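Local coordinates for protein pyruvate synthase subunit porC (Thermotoga maritima MSB8, PDB 2RAA) that serves as the gamma chain of pyruvate synthase, the heterotetramer that converts pyruvate and CoA to acetyl-CoA and CO2 while reducing ferredoxin, at residues A[21-26]-A[66-71]; A[86-91]-A[108-113]; A[94-99]-A[123-128]. All blocks are in the same frame, centred on the assembly; numbering follows the deposited sequence.

Contact 1. Residues A[21-26]-A[66-71]. With SO4 (sulfate ion), chain C.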
ATOM      1  N   GLU A  21       3.722   6.640  -9.857  1.00 52.28           N
ATOM      2  CA  GLU A  21       4.405   5.435  -9.513  1.00 54.28           C
ATOM      3  C   GLU A  21       4.494   5.122  -8.023  1.00 52.13           C
ATOM      4  O   GLU A  21       4.842   5.974  -7.246  1.00 54.04           O
ATOM      5  CB  GLU A  21       5.796   5.548 -10.079  1.00 55.60           C
ATOM      6  CG  GLU A  21       6.543   4.252  -9.993  1.00 66.17           C
ATOM      7  CD  GLU A  21       7.951   4.380 -10.489  1.00 83.50           C
ATOM      8  OE1 GLU A  21       8.156   5.037 -11.552  1.00 86.79           O
ATOM      9  OE2 GLU A  21       8.835   3.826  -9.786  1.00 92.05           O
ATOM     10  N   ILE A  22       4.274   3.853  -7.675  1.00 49.63           N
ATOM     11  CA  ILE A  22       4.233   3.384  -6.312  1.00 45.92           C
ATOM     12  C   ILE A  22       5.107   2.137  -6.141  1.00 47.06           C
ATOM     13  O   ILE A  22       5.030   1.228  -6.935  1.00 46.53           O
ATOM     14  CB  ILE A  22       2.810   2.963  -5.971  1.00 46.80           C
ATOM     15  CG1 ILE A  22       1.846   4.166  -6.162  1.00 47.73           C
ATOM     16  CG2 ILE A  22       2.770   2.415  -4.542  1.00 39.64           C
ATOM     17  CD1 ILE A  22       0.440   3.772  -6.528  1.00 52.07           C
ATOM     18  N   ARG A  23       5.938   2.088  -5.112  1.00 46.87           N
ATOM     19  CA  ARG A  23       6.808   0.931  -4.907  1.00 49.06           C
ATOM     20  C   ARG A  23       6.511   0.370  -3.537  1.00 46.98           C
ATOM     21  O   ARG A  23       6.520   1.090  -2.566  1.00 46.24           O
ATOM     22  CB  ARG A  23       8.275   1.312  -4.988  1.00 51.29           C
ATOM     23  CG  ARG A  23       9.232   0.121  -4.820  1.00 50.66           C
ATOM     24  CD  ARG A  23      10.664   0.594  -5.032  1.00 56.70           C
ATOM     25  NE  ARG A  23      11.122   1.408  -3.923  1.00 51.66           N
ATOM     26  CZ  ARG A  23      12.130   2.265  -3.976  1.00 51.55           C
ATOM     27  NH1 ARG A  23      12.800   2.493  -5.103  1.00 58.25           N
ATOM     28  NH2 ARG A  23      12.444   2.925  -2.883  1.00 56.58           N
ATOM     29  N   TRP A  24       6.241  -0.917  -3.482  1.00 45.77           N
ATOM     30  CA  TRP A  24       5.807  -1.554  -2.249  1.00 46.22           C
ATOM     31  C   TRP A  24       6.917  -2.369  -1.722  1.00 48.24           C
ATOM     32  O   TRP A  24       7.613  -3.002  -2.521  1.00 49.23           O
ATOM     33  CB  TRP A  24       4.701  -2.580  -2.514  1.00 45.54           C
ATOM     34  CG  TRP A  24       3.494  -2.048  -3.091  1.00 46.30           C
ATOM     35  CD1 TRP A  24       3.343  -1.615  -4.355  1.00 47.24           C
ATOM     36  CD2 TRP A  24       2.201  -1.952  -2.462  1.00 44.83           C
ATOM     37  NE1 TRP A  24       2.045  -1.233  -4.567  1.00 40.03           N
ATOM     38  CE2 TRP A  24       1.330  -1.390  -3.409  1.00 48.29           C
ATOM     39  CE3 TRP A  24       1.716  -2.244  -1.183  1.00 44.72           C
ATOM     40  CZ2 TRP A  24      -0.012  -1.119  -3.128  1.00 42.98           C
ATOM     41  CZ3 TRP A  24       0.385  -1.982  -0.890  1.00 52.22           C
ATOM     42  CH2 TRP A  24      -0.466  -1.418  -1.851  1.00 47.63           C
ATOM     43  N   HIS A  25       7.015  -2.449  -0.390  1.00 47.98           N
ATOM     44  CA  HIS A  25       7.994  -3.311   0.271  1.00 47.87           C
ATOM     45  C   HIS A  25       7.278  -4.128   1.328  1.00 49.79           C
ATOM     46  O   HIS A  25       6.616  -3.593   2.198  1.00 48.36           O
ATOM     47  CB  HIS A  25       9.096  -2.502   0.907  1.00 46.35           C
ATOM     48  CG  HIS A  25       9.874  -1.698  -0.077  1.00 48.80           C
ATOM     49  ND1 HIS A  25      11.090  -2.111  -0.577  1.00 46.77           N
ATOM     50  CD2 HIS A  25       9.593  -0.517  -0.678  1.00 50.72           C
ATOM     51  CE1 HIS A  25      11.533  -1.207  -1.435  1.00 54.79           C
ATOM     52  NE2 HIS A  25      10.641  -0.234  -1.520  1.00 53.27           N
ATOM     53  N   GLY A  26       7.409  -5.434   1.212  1.00 50.76           N
ATOM     54  CA  GLY A  26       6.823  -6.363   2.133  1.00 53.56           C
ATOM     55  C   GLY A  26       7.645  -7.627   2.024  1.00 54.14           C
ATOM     56  O   GLY A  26       8.609  -7.676   1.263  1.00 53.98           O
ATOM     57  N   ARG A  66       9.525  -6.779  -3.403  1.00 61.31           N
ATOM     58  CA  ARG A  66       8.943  -5.516  -3.823  1.00 61.15           C
ATOM     59  C   ARG A  66       7.794  -5.827  -4.821  1.00 58.90           C
ATOM     60  O   ARG A  66       7.737  -6.908  -5.426  1.00 60.39           O
ATOM     61  CB  ARG A  66      10.004  -4.592  -4.466  1.00 58.86           C
ATOM     62  CG  ARG A  66      11.437  -4.899  -4.052  1.00 65.71           C
ATOM     63  CD  ARG A  66      12.428  -3.712  -4.022  1.00 66.07           C
ATOM     64  NE  ARG A  66      12.947  -3.297  -5.333  1.00 79.60           N
ATOM     65  CZ  ARG A  66      13.942  -3.883  -6.010  1.00 78.04           C
ATOM     66  NH1 ARG A  66      14.555  -4.962  -5.539  1.00 79.07           N
ATOM     67  NH2 ARG A  66      14.312  -3.391  -7.189  1.00 75.25           N
ATOM     68  N   ALA A  67       6.857  -4.905  -4.938  1.00 50.00           N
ATOM     69  CA  ALA A  67       5.858  -4.920  -5.998  1.00 47.31           C
ATOM     70  C   ALA A  67       5.872  -3.464  -6.511  1.00 45.85           C
ATOM     71  O   ALA A  67       6.450  -2.618  -5.860  1.00 49.46           O
ATOM     72  CB  ALA A  67       4.495  -5.323  -5.476  1.00 43.66           C
ATOM     73  N   PHE A  68       5.263  -3.173  -7.657  1.00 45.85           N
ATOM     74  CA  PHE A  68       5.318  -1.867  -8.262  1.00 46.60           C
ATOM     75  C   PHE A  68       4.030  -1.583  -8.965  1.00 49.14           C
ATOM     76  O   PHE A  68       3.463  -2.479  -9.498  1.00 48.38           O
ATOM     77  CB  PHE A  68       6.407  -1.879  -9.347  1.00 51.43           C
ATOM     78  CG  PHE A  68       7.767  -2.297  -8.835  1.00 59.43           C
ATOM     79  CD1 PHE A  68       8.142  -3.624  -8.798  1.00 69.00           C
ATOM     80  CD2 PHE A  68       8.678  -1.358  -8.387  1.00 66.25           C
ATOM     81  CE1 PHE A  68       9.393  -3.983  -8.298  1.00 64.98           C
ATOM     82  CE2 PHE A  68       9.922  -1.736  -7.900  1.00 48.54           C
ATOM     83  CZ  PHE A  68      10.264  -3.020  -7.843  1.00 46.27           C
ATOM     84  N   ASN A  69       3.570  -0.336  -8.968  1.00 48.85           N
ATOM     85  CA  ASN A  69       2.458   0.089  -9.805  1.00 47.19           C
ATOM     86  C   ASN A  69       2.891   1.324 -10.554  1.00 45.96           C
ATOM     87  O   ASN A  69       3.579   2.185  -9.981  1.00 39.96           O
ATOM     88  CB  ASN A  69       1.198   0.474  -9.026  1.00 48.52           C
ATOM     89  CG  ASN A  69       0.550  -0.698  -8.337  1.00 46.04           C
ATOM     90  OD1 ASN A  69       0.845  -0.931  -7.202  1.00 50.93           O
ATOM     91  ND2 ASN A  69      -0.342  -1.423  -9.013  1.00 46.27           N
ATOM     92  N   ARG A  70       2.497   1.373 -11.829  1.00 44.62           N
ATOM     93  CA  ARG A  70       2.531   2.577 -12.630  1.00 47.84           C
ATOM     94  C   ARG A  70       1.120   2.737 -13.098  1.00 47.23           C
ATOM     95  O   ARG A  70       0.495   1.761 -13.539  1.00 48.85           O
ATOM     96  CB  ARG A  70       3.456   2.449 -13.806  1.00 47.52           C
ATOM     97  CG  ARG A  70       4.902   2.197 -13.383  1.00 53.52           C
ATOM     98  CD  ARG A  70       5.840   2.493 -14.543  1.00 58.52           C
ATOM     99  NE  ARG A  70       7.242   2.563 -14.134  1.00 58.71           N
ATOM    100  CZ  ARG A  70       8.121   1.563 -14.228  1.00 70.85           C
ATOM    101  NH1 ARG A  70       7.784   0.370 -14.724  1.00 76.50           N
ATOM    102  NH2 ARG A  70       9.370   1.750 -13.815  1.00 78.26           N
ATOM    103  N   ILE A  71       0.577   3.925 -12.871  1.00 44.14           N
ATOM    104  CA  ILE A  71      -0.806   4.227 -13.237  1.00 44.77           C
ATOM    105  C   ILE A  71      -0.751   5.553 -14.020  1.00 44.85           C
ATOM    106  O   ILE A  71      -0.250   6.514 -13.507  1.00 45.95           O
ATOM    107  CB  ILE A  71      -1.657   4.367 -12.017  1.00 41.63           C
ATOM    108  CG1 ILE A  71      -1.767   3.008 -11.308  1.00 52.12           C
ATOM    109  CG2 ILE A  71      -3.018   4.882 -12.422  1.00 42.50           C
ATOM    110  CD1 ILE A  71      -2.209   3.088  -9.922  1.00 49.20           C
TER
HETATM  111  S   SO4 C 194      11.230   4.946 -12.727  1.00 92.10           S
HETATM  112  O1  SO4 C 194      12.251   5.875 -13.194  1.00104.86           O
HETATM  113  O2  SO4 C 194      10.923   5.313 -11.333  1.00 86.45           O
HETATM  114  O3  SO4 C 194      10.060   5.111 -13.585  1.00 91.92           O
HETATM  115  O4  SO4 C 194      11.771   3.582 -12.806  1.00 87.27           O

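Contact 2. Residues A[86-91]-A[108-113]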
ATOM      1  N   ASP A  86       6.794   7.820  -6.670  1.00 49.65           N
ATOM      2  CA  ASP A  86       6.060   8.928  -6.080  1.00 48.00           C
ATOM      3  C   ASP A  86       5.648   8.577  -4.658  1.00 47.87           C
ATOM      4  O   ASP A  86       5.458   9.483  -3.836  1.00 46.52           O
ATOM      5  CB  ASP A  86       4.821   9.228  -6.920  1.00 49.73           C
ATOM      6  CG  ASP A  86       5.180   9.752  -8.325  1.00 53.53           C
ATOM      7  OD1 ASP A  86       5.813  10.822  -8.413  1.00 64.65           O
ATOM      8  OD2 ASP A  86       4.817   9.104  -9.337  1.00 51.97           O
ATOM      9  N   VAL A  87       5.550   7.271  -4.371  1.00 40.62           N
ATOM     10  CA  VAL A  87       5.135   6.792  -3.055  1.00 43.71           C
ATOM     11  C   VAL A  87       5.803   5.486  -2.783  1.00 42.37           C
ATOM     12  O   VAL A  87       5.892   4.660  -3.665  1.00 42.37           O
ATOM     13  CB  VAL A  87       3.589   6.506  -2.981  1.00 43.64           C
ATOM     14  CG1 VAL A  87       3.171   5.983  -1.609  1.00 40.22           C
ATOM     15  CG2 VAL A  87       2.782   7.794  -3.314  1.00 44.72           C
ATOM     16  N   VAL A  88       6.276   5.313  -1.557  1.00 48.53           N
ATOM     17  CA  VAL A  88       6.887   4.062  -1.093  1.00 46.96           C
ATOM     18  C   VAL A  88       5.996   3.592   0.020  1.00 48.82           C
ATOM     19  O   VAL A  88       5.645   4.374   0.894  1.00 49.85           O
ATOM     20  CB  VAL A  88       8.373   4.257  -0.611  1.00 47.15           C
ATOM     21  CG1 VAL A  88       8.887   3.030   0.090  1.00 39.93           C
ATOM     22  CG2 VAL A  88       9.293   4.595  -1.816  1.00 43.48           C
ATOM     23  N   VAL A  89       5.628   2.311  -0.035  1.00 50.02           N
ATOM     24  CA  VAL A  89       4.671   1.704   0.872  1.00 47.54           C
ATOM     25  C   VAL A  89       5.380   0.553   1.542  1.00 46.35           C
ATOM     26  O   VAL A  89       5.877  -0.333   0.876  1.00 45.87           O
ATOM     27  CB  VAL A  89       3.439   1.151   0.117  1.00 49.85           C
ATOM     28  CG1 VAL A  89       2.475   0.496   1.062  1.00 41.42           C
ATOM     29  CG2 VAL A  89       2.749   2.243  -0.669  1.00 43.36           C
ATOM     30  N   VAL A  90       5.470   0.584   2.862  1.00 48.22           N
ATOM     31  CA  VAL A  90       6.206  -0.435   3.596  1.00 48.25           C
ATOM     32  C   VAL A  90       5.207  -1.123   4.509  1.00 48.35           C
ATOM     33  O   VAL A  90       4.780  -0.574   5.498  1.00 47.76           O
ATOM     34  CB  VAL A  90       7.406   0.190   4.366  1.00 47.23           C
ATOM     35  CG1 VAL A  90       8.085  -0.830   5.252  1.00 46.95           C
ATOM     36  CG2 VAL A  90       8.411   0.785   3.367  1.00 47.63           C
ATOM     37  N   ILE A  91       4.829  -2.338   4.163  1.00 51.48           N
ATOM     38  CA  ILE A  91       3.787  -3.010   4.891  1.00 51.22           C
ATOM     39  C   ILE A  91       4.327  -3.823   6.053  1.00 51.65           C
ATOM     40  O   ILE A  91       3.530  -4.450   6.783  1.00 49.24           O
ATOM     41  CB  ILE A  91       2.877  -3.887   3.954  1.00 52.98           C
ATOM     42  CG1 ILE A  91       3.589  -5.124   3.431  1.00 55.38           C
ATOM     43  CG2 ILE A  91       2.337  -3.052   2.794  1.00 50.42           C
ATOM     44  CD1 ILE A  91       2.661  -6.036   2.691  1.00 49.09           C
ATOM     45  N   GLY A 108       7.267  13.476  -2.228  1.00 63.91           N
ATOM     46  CA  GLY A 108       6.652  12.149  -2.263  1.00 61.16           C
ATOM     47  C   GLY A 108       6.199  11.685  -0.887  1.00 59.42           C
ATOM     48  O   GLY A 108       6.403  12.403   0.088  1.00 59.00           O
ATOM     49  N   ILE A 109       5.619  10.473  -0.807  1.00 57.11           N
ATOM     50  CA  ILE A 109       5.046   9.949   0.437  1.00 53.52           C
ATOM     51  C   ILE A 109       5.653   8.640   0.838  1.00 52.91           C
ATOM     52  O   ILE A 109       5.857   7.766   0.026  1.00 53.47           O
ATOM     53  CB  ILE A 109       3.503   9.709   0.317  1.00 52.82           C
ATOM     54  CG1 ILE A 109       2.786  11.038   0.065  1.00 55.09           C
ATOM     55  CG2 ILE A 109       2.939   9.021   1.565  1.00 47.55           C
ATOM     56  CD1 ILE A 109       1.273  10.940  -0.045  1.00 53.69           C
ATOM     57  N   LEU A 110       5.917   8.502   2.122  1.00 52.12           N
ATOM     58  CA  LEU A 110       6.338   7.234   2.681  1.00 50.61           C
ATOM     59  C   LEU A 110       5.161   6.798   3.546  1.00 50.66           C
ATOM     60  O   LEU A 110       4.796   7.475   4.502  1.00 47.57           O
ATOM     61  CB  LEU A 110       7.619   7.386   3.475  1.00 47.17           C
ATOM     62  CG  LEU A 110       8.136   6.216   4.274  1.00 53.28           C
ATOM     63  CD1 LEU A 110       8.273   4.946   3.433  1.00 51.67           C
ATOM     64  CD2 LEU A 110       9.475   6.640   4.886  1.00 58.78           C
ATOM     65  N   LEU A 111       4.544   5.684   3.160  1.00 48.40           N
ATOM     66  CA  LEU A 111       3.378   5.149   3.850  1.00 45.54           C
ATOM     67  C   LEU A 111       3.828   3.852   4.528  1.00 47.80           C
ATOM     68  O   LEU A 111       4.476   3.009   3.879  1.00 49.06           O
ATOM     69  CB  LEU A 111       2.235   4.919   2.837  1.00 44.44           C
ATOM     70  CG  LEU A 111       1.009   4.129   3.325  1.00 41.97           C
ATOM     71  CD1 LEU A 111       0.288   4.839   4.470  1.00 45.19           C
ATOM     72  CD2 LEU A 111       0.083   3.780   2.155  1.00 35.67           C
ATOM     73  N   VAL A 112       3.508   3.699   5.822  1.00 49.62           N
ATOM     74  CA  VAL A 112       4.007   2.574   6.633  1.00 48.18           C
ATOM     75  C   VAL A 112       2.940   1.970   7.540  1.00 48.86           C
ATOM     76  O   VAL A 112       2.109   2.665   8.098  1.00 48.39           O
ATOM     77  CB  VAL A 112       5.253   2.986   7.497  1.00 48.11           C
ATOM     78  CG1 VAL A 112       5.960   1.765   8.089  1.00 42.57           C
ATOM     79  CG2 VAL A 112       6.267   3.777   6.666  1.00 49.60           C
ATOM     80  N   ASN A 113       2.995   0.644   7.662  1.00 50.33           N
ATOM     81  CA  ASN A 113       2.131  -0.148   8.538  1.00 48.58           C
ATOM     82  C   ASN A 113       2.918  -0.213   9.809  1.00 52.51           C
ATOM     83  O   ASN A 113       3.891  -0.960   9.914  1.00 49.15           O
ATOM     84  CB  ASN A 113       1.927  -1.575   7.989  1.00 46.89           C
ATOM     85  CG  ASN A 113       1.280  -2.521   9.000  1.00 48.69           C
ATOM     86  OD1 ASN A 113       0.479  -2.106   9.820  1.00 48.12           O
ATOM     87  ND2 ASN A 113       1.597  -3.814   8.897  1.00 42.59           N
TER

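Contact 3. Residues A[94-99]-A[123-128]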
ATOM      1  N   THR A  94       9.548  -3.663   9.995  1.00 51.07           N
ATOM      2  CA  THR A  94      10.806  -4.336  10.083  1.00 50.38           C
ATOM      3  C   THR A  94      11.743  -4.134   8.915  1.00 51.35           C
ATOM      4  O   THR A  94      12.951  -4.264   9.065  1.00 50.90           O
ATOM      5  CB  THR A  94      10.512  -5.784  10.221  1.00 48.57           C
ATOM      6  OG1 THR A  94      10.679  -6.114  11.589  1.00 53.68           O
ATOM      7  CG2 THR A  94      11.402  -6.578   9.383  1.00 45.07           C
ATOM      8  N   LEU A  95      11.195  -3.817   7.754  1.00 51.36           N
ATOM      9  CA  LEU A  95      11.999  -3.599   6.557  1.00 52.85           C
ATOM     10  C   LEU A  95      12.487  -2.142   6.405  1.00 54.43           C
ATOM     11  O   LEU A  95      13.213  -1.840   5.451  1.00 56.46           O
ATOM     12  CB  LEU A  95      11.170  -4.002   5.329  1.00 53.26           C
ATOM     13  CG  LEU A  95      10.741  -5.470   5.300  1.00 52.65           C
ATOM     14  CD1 LEU A  95       9.730  -5.673   4.241  1.00 46.38           C
ATOM     15  CD2 LEU A  95      11.940  -6.395   5.081  1.00 56.74           C
ATOM     16  N   LEU A  96      12.096  -1.249   7.320  1.00 53.35           N
ATOM     17  CA  LEU A  96      12.454   0.157   7.220  1.00 53.91           C
ATOM     18  C   LEU A  96      13.970   0.317   7.290  1.00 55.99           C
ATOM     19  O   LEU A  96      14.624  -0.277   8.143  1.00 56.63           O
ATOM     20  CB  LEU A  96      11.785   0.991   8.316  1.00 53.33           C
ATOM     21  CG  LEU A  96      10.304   1.398   8.180  1.00 58.73           C
ATOM     22  CD1 LEU A  96       9.816   2.021   9.486  1.00 49.38           C
ATOM     23  CD2 LEU A  96      10.045   2.369   7.007  1.00 47.26           C
ATOM     24  N   SER A  97      14.510   1.128   6.383  1.00 57.69           N
ATOM     25  CA  SER A  97      15.952   1.348   6.232  1.00 57.81           C
ATOM     26  C   SER A  97      16.109   2.441   5.188  1.00 60.09           C
ATOM     27  O   SER A  97      15.197   2.668   4.397  1.00 59.69           O
ATOM     28  CB  SER A  97      16.666   0.082   5.733  1.00 57.33           C
ATOM     29  OG  SER A  97      16.471  -0.133   4.339  1.00 54.23           O
ATOM     30  N   PRO A  98      17.268   3.104   5.149  1.00 61.57           N
ATOM     31  CA  PRO A  98      17.435   4.179   4.166  1.00 62.26           C
ATOM     32  C   PRO A  98      17.443   3.690   2.704  1.00 63.35           C
ATOM     33  O   PRO A  98      17.125   4.464   1.802  1.00 64.61           O
ATOM     34  CB  PRO A  98      18.781   4.802   4.558  1.00 63.02           C
ATOM     35  CG  PRO A  98      19.525   3.693   5.231  1.00 62.91           C
ATOM     36  CD  PRO A  98      18.478   2.907   5.970  1.00 62.97           C
ATOM     37  N   ALA A  99      17.794   2.422   2.478  1.00 62.83           N
ATOM     38  CA  ALA A  99      17.755   1.822   1.143  1.00 61.90           C
ATOM     39  C   ALA A  99      16.324   1.753   0.603  1.00 61.50           C
ATOM     40  O   ALA A  99      16.090   1.843  -0.604  1.00 59.82           O
ATOM     41  CB  ALA A  99      18.344   0.421   1.188  1.00 61.44           C
ATOM     42  N   LYS A 123      13.833   8.312  11.709  1.00 67.67           N
ATOM     43  CA  LYS A 123      15.129   7.850  12.212  1.00 67.92           C
ATOM     44  C   LYS A 123      15.597   6.655  11.417  1.00 67.23           C
ATOM     45  O   LYS A 123      16.748   6.607  10.993  1.00 66.80           O
ATOM     46  CB  LYS A 123      15.046   7.462  13.702  1.00 69.29           C
ATOM     47  CG  LYS A 123      16.383   7.042  14.344  1.00 67.75           C
ATOM     48  N   LYS A 124      14.695   5.698  11.223  1.00 65.61           N
ATOM     49  CA  LYS A 124      15.018   4.454  10.516  1.00 65.24           C
ATOM     50  C   LYS A 124      15.358   4.642   9.031  1.00 63.33           C
ATOM     51  O   LYS A 124      16.175   3.900   8.479  1.00 61.41           O
ATOM     52  CB  LYS A 124      13.865   3.444  10.676  1.00 66.11           C
ATOM     53  CG  LYS A 124      13.953   2.594  11.935  1.00 66.44           C
ATOM     54  CD  LYS A 124      14.862   1.395  11.695  1.00 73.22           C
ATOM     55  CE  LYS A 124      15.174   0.604  12.969  1.00 76.09           C
ATOM     56  NZ  LYS A 124      16.170   1.293  13.851  1.00 79.74           N
ATOM     57  N   THR A 125      14.746   5.637   8.397  1.00 62.46           N
ATOM     58  CA  THR A 125      14.894   5.836   6.954  1.00 62.53           C
ATOM     59  C   THR A 125      15.733   7.045   6.554  1.00 62.92           C
ATOM     60  O   THR A 125      16.478   6.997   5.564  1.00 62.71           O
ATOM     61  CB  THR A 125      13.516   6.028   6.288  1.00 63.28           C
ATOM     62  OG1 THR A 125      12.877   7.186   6.845  1.00 62.69           O
ATOM     63  CG2 THR A 125      12.633   4.778   6.469  1.00 60.00           C
ATOM     64  N   GLY A 126      15.592   8.131   7.306  1.00 63.13           N
ATOM     65  CA  GLY A 126      16.244   9.398   6.970  1.00 64.12           C
ATOM     66  C   GLY A 126      15.415  10.177   5.953  1.00 64.38           C
ATOM     67  O   GLY A 126      15.924  11.059   5.241  1.00 64.94           O
ATOM     68  N   PHE A 127      14.129   9.853   5.889  1.00 61.48           N
ATOM     69  CA  PHE A 127      13.226  10.522   4.994  1.00 59.91           C
ATOM     70  C   PHE A 127      12.579  11.761   5.632  1.00 61.55           C
ATOM     71  O   PHE A 127      11.779  11.675   6.581  1.00 60.51           O
ATOM     72  CB  PHE A 127      12.139   9.554   4.510  1.00 59.33           C
ATOM     73  CG  PHE A 127      11.268  10.141   3.447  1.00 55.11           C
ATOM     74  CD1 PHE A 127      11.801  10.439   2.199  1.00 51.89           C
ATOM     75  CD2 PHE A 127       9.938  10.439   3.696  1.00 52.65           C
ATOM     76  CE1 PHE A 127      11.019  11.015   1.216  1.00 58.48           C
ATOM     77  CE2 PHE A 127       9.142  11.015   2.720  1.00 52.04           C
ATOM     78  CZ  PHE A 127       9.677  11.305   1.476  1.00 57.23           C
ATOM     79  N   ASN A 128      12.962  12.922   5.117  1.00 63.07           N
ATOM     80  CA  ASN A 128      12.263  14.169   5.404  1.00 63.80           C
ATOM     81  C   ASN A 128      11.291  14.179   4.249  1.00 65.79           C
ATOM     82  O   ASN A 128      11.666  13.787   3.147  1.00 69.41           O
ATOM     83  CB  ASN A 128      13.221  15.337   5.348  1.00 62.44           C
ATOM     84  CG  ASN A 128      14.445  15.109   6.211  1.00 64.11           C
ATOM     85  OD1 ASN A 128      15.543  14.889   5.691  1.00 63.31           O
ATOM     86  ND2 ASN A 128      14.258  15.106   7.537  1.00 56.62           N
TER

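Contact 1. Residues A[21-26]-A[66-71]
W24 and N69 meet on one face of an antiparallel strand pair. W24 NE1 donates to N69 OD1 at 2.9 Å, nearly along the C=O axis. The indole and amide planes stand 62° apart. W24 has CG anti to its carbonyl carbon; chi1 -61° places the ring, and chi2 turns its CD1-NE1 edge to the neighbouring strand. CD1 there packs on the CB of A67 at 4.0 Å, and A67 O lies at the same edge. N69 ND2 is bonded to S36 O of helix 32-45, so both ends of the buried amide are held and its rotation is fixed. Were W24 an alanine, N69 OD1 would probably lose its indole donor and a gap would open over A67.

I22 and N69 form one hydrogen-bonded pair, W24 and A67 the next. I22 N reaches N69 O at 2.9 Å.

E21, R23, H25, R66, F68 and R70 point to the other face. The R23 chain runs alongside F68, with CG 3.7 Å from ring atom CE2. It bends at chi3 (72°), and NE then donates to H25 NE2 at 2.9 Å. The H25 ring in turn lies beside R66, whose guanidinium pairs with E55. At the end of this row E21 OE1 and R70 NE form a long salt bridge of 3.7 Å. R70 NH2 also makes two weak bonds to a sulfate, probably from the crystallisation liquor. R70 NH1 is held more firmly by Q51 OE1 of strand 50-55.

Strands 19-27 and 64-72 are one of the antiparallel pairs in the mixed sheet of this alpha/beta fold.

Contact 2. Residues A[86-91]-A[108-113]
V88 and L111 sit at the middle of a ladder of five backbone hydrogen bonds between parallel strands. L111 N donates to V88 O at 2.8 Å, and V90 N to L111 O at the same length. The ladder starts with I109 N on D86 O and ends with N113 N on V90 O. Between the rungs, CA-H groups of V87, V89, L110 and V112 also approach carbonyl oxygens across the gap.

One side-chain bond extends the ladder. N113 ND2 donates to I91 O at 2.9 Å, almost straight at 172°. I91 O lies in the amide plane of N113, but ND2 stands above the carbonyl plane of I91. N113 OD1 accepts from A136 N, and ND2 has a second partner in T137 OG1.

The remaining contacts are apolar. V87 lies alongside I109, and V89 alongside L111 with CG2 to CD2 at 4.2 Å. Helix 150-161 covers this face. On the other face L110 CD1 meets V88 CG1 at 3.9 Å and V90 CG2 at 4.2 Å. L110 CG is anti to the backbone N (chi1 173°), and chi2 turns CD1 to both valines.

Both strands lie between 19-27 and 130-134, in the parallel middle of this alpha/beta fold.

Contact 3. Residues A[94-99]-A[123-128]
L96 has CG anti to its carbonyl carbon (chi1 -79°), and T125 has CG2 anti to its own (chi1 61°). These torsions, with L96 extended at chi2, bring L96 CD2 within 3.6 Å of T125 CG2, where the two side chains cross at an angle. The same methyl of T125 also approaches S97 O at 3.9 Å.

The same rotation turns T125 OG1 back over its own backbone, where it accepts from F127 N at 3.1 Å, an ST turn. OG1 is also bonded to V121 O, one turn back in the helix. The hydroxyl thus ties the last turn of helix 118-125 to the chain that leaves it, while the methyl faces the loop. G126 has a positive phi of 84° where the helix ends. Helix 118-125 is the crossover helix between neighbouring parallel strands 109-113 and 130-134, a beta-alpha-beta unit. Its C-terminus packs on the loop between strands 87-90 and 109-113.

K124 covers the outer part of the contact. Its CB touches L96 CB at 4.0 Å, and its aliphatic CD passes L96 O.

No hydrogen bond links the two segments. Instead, carbonyl oxygens at the helix end receive C-H groups from the loop. K124 O lies 3.4 Å from S97 CA and also faces P98 CD. T125 O lies 3.3 Å from P98 CA. On the inner side, L96 also packs on V112, and T125 on L110.

Contacts 1 and 2 belong to one mixed sheet, with centres 9 Å apart. Strands 19-27 and 87-90 are neighbours in it, so the two pairs make four adjacent strands: 64-72, 19-27, 87-90 and 109-113. W24 CE3 packs on V89 CG1 across the junction. Contact 3 lies further out, about 11 Å from contact 2 and 17 Å from contact 1, centre to centre. F127 and L96 connect it to strand 109-113. Along the chain, contact 1 closes before the others open, whereas the segments of contacts 2 and 3 alternate. The loop and helix end of contact 3 thus pack on the L110 and V112 face of the sheet.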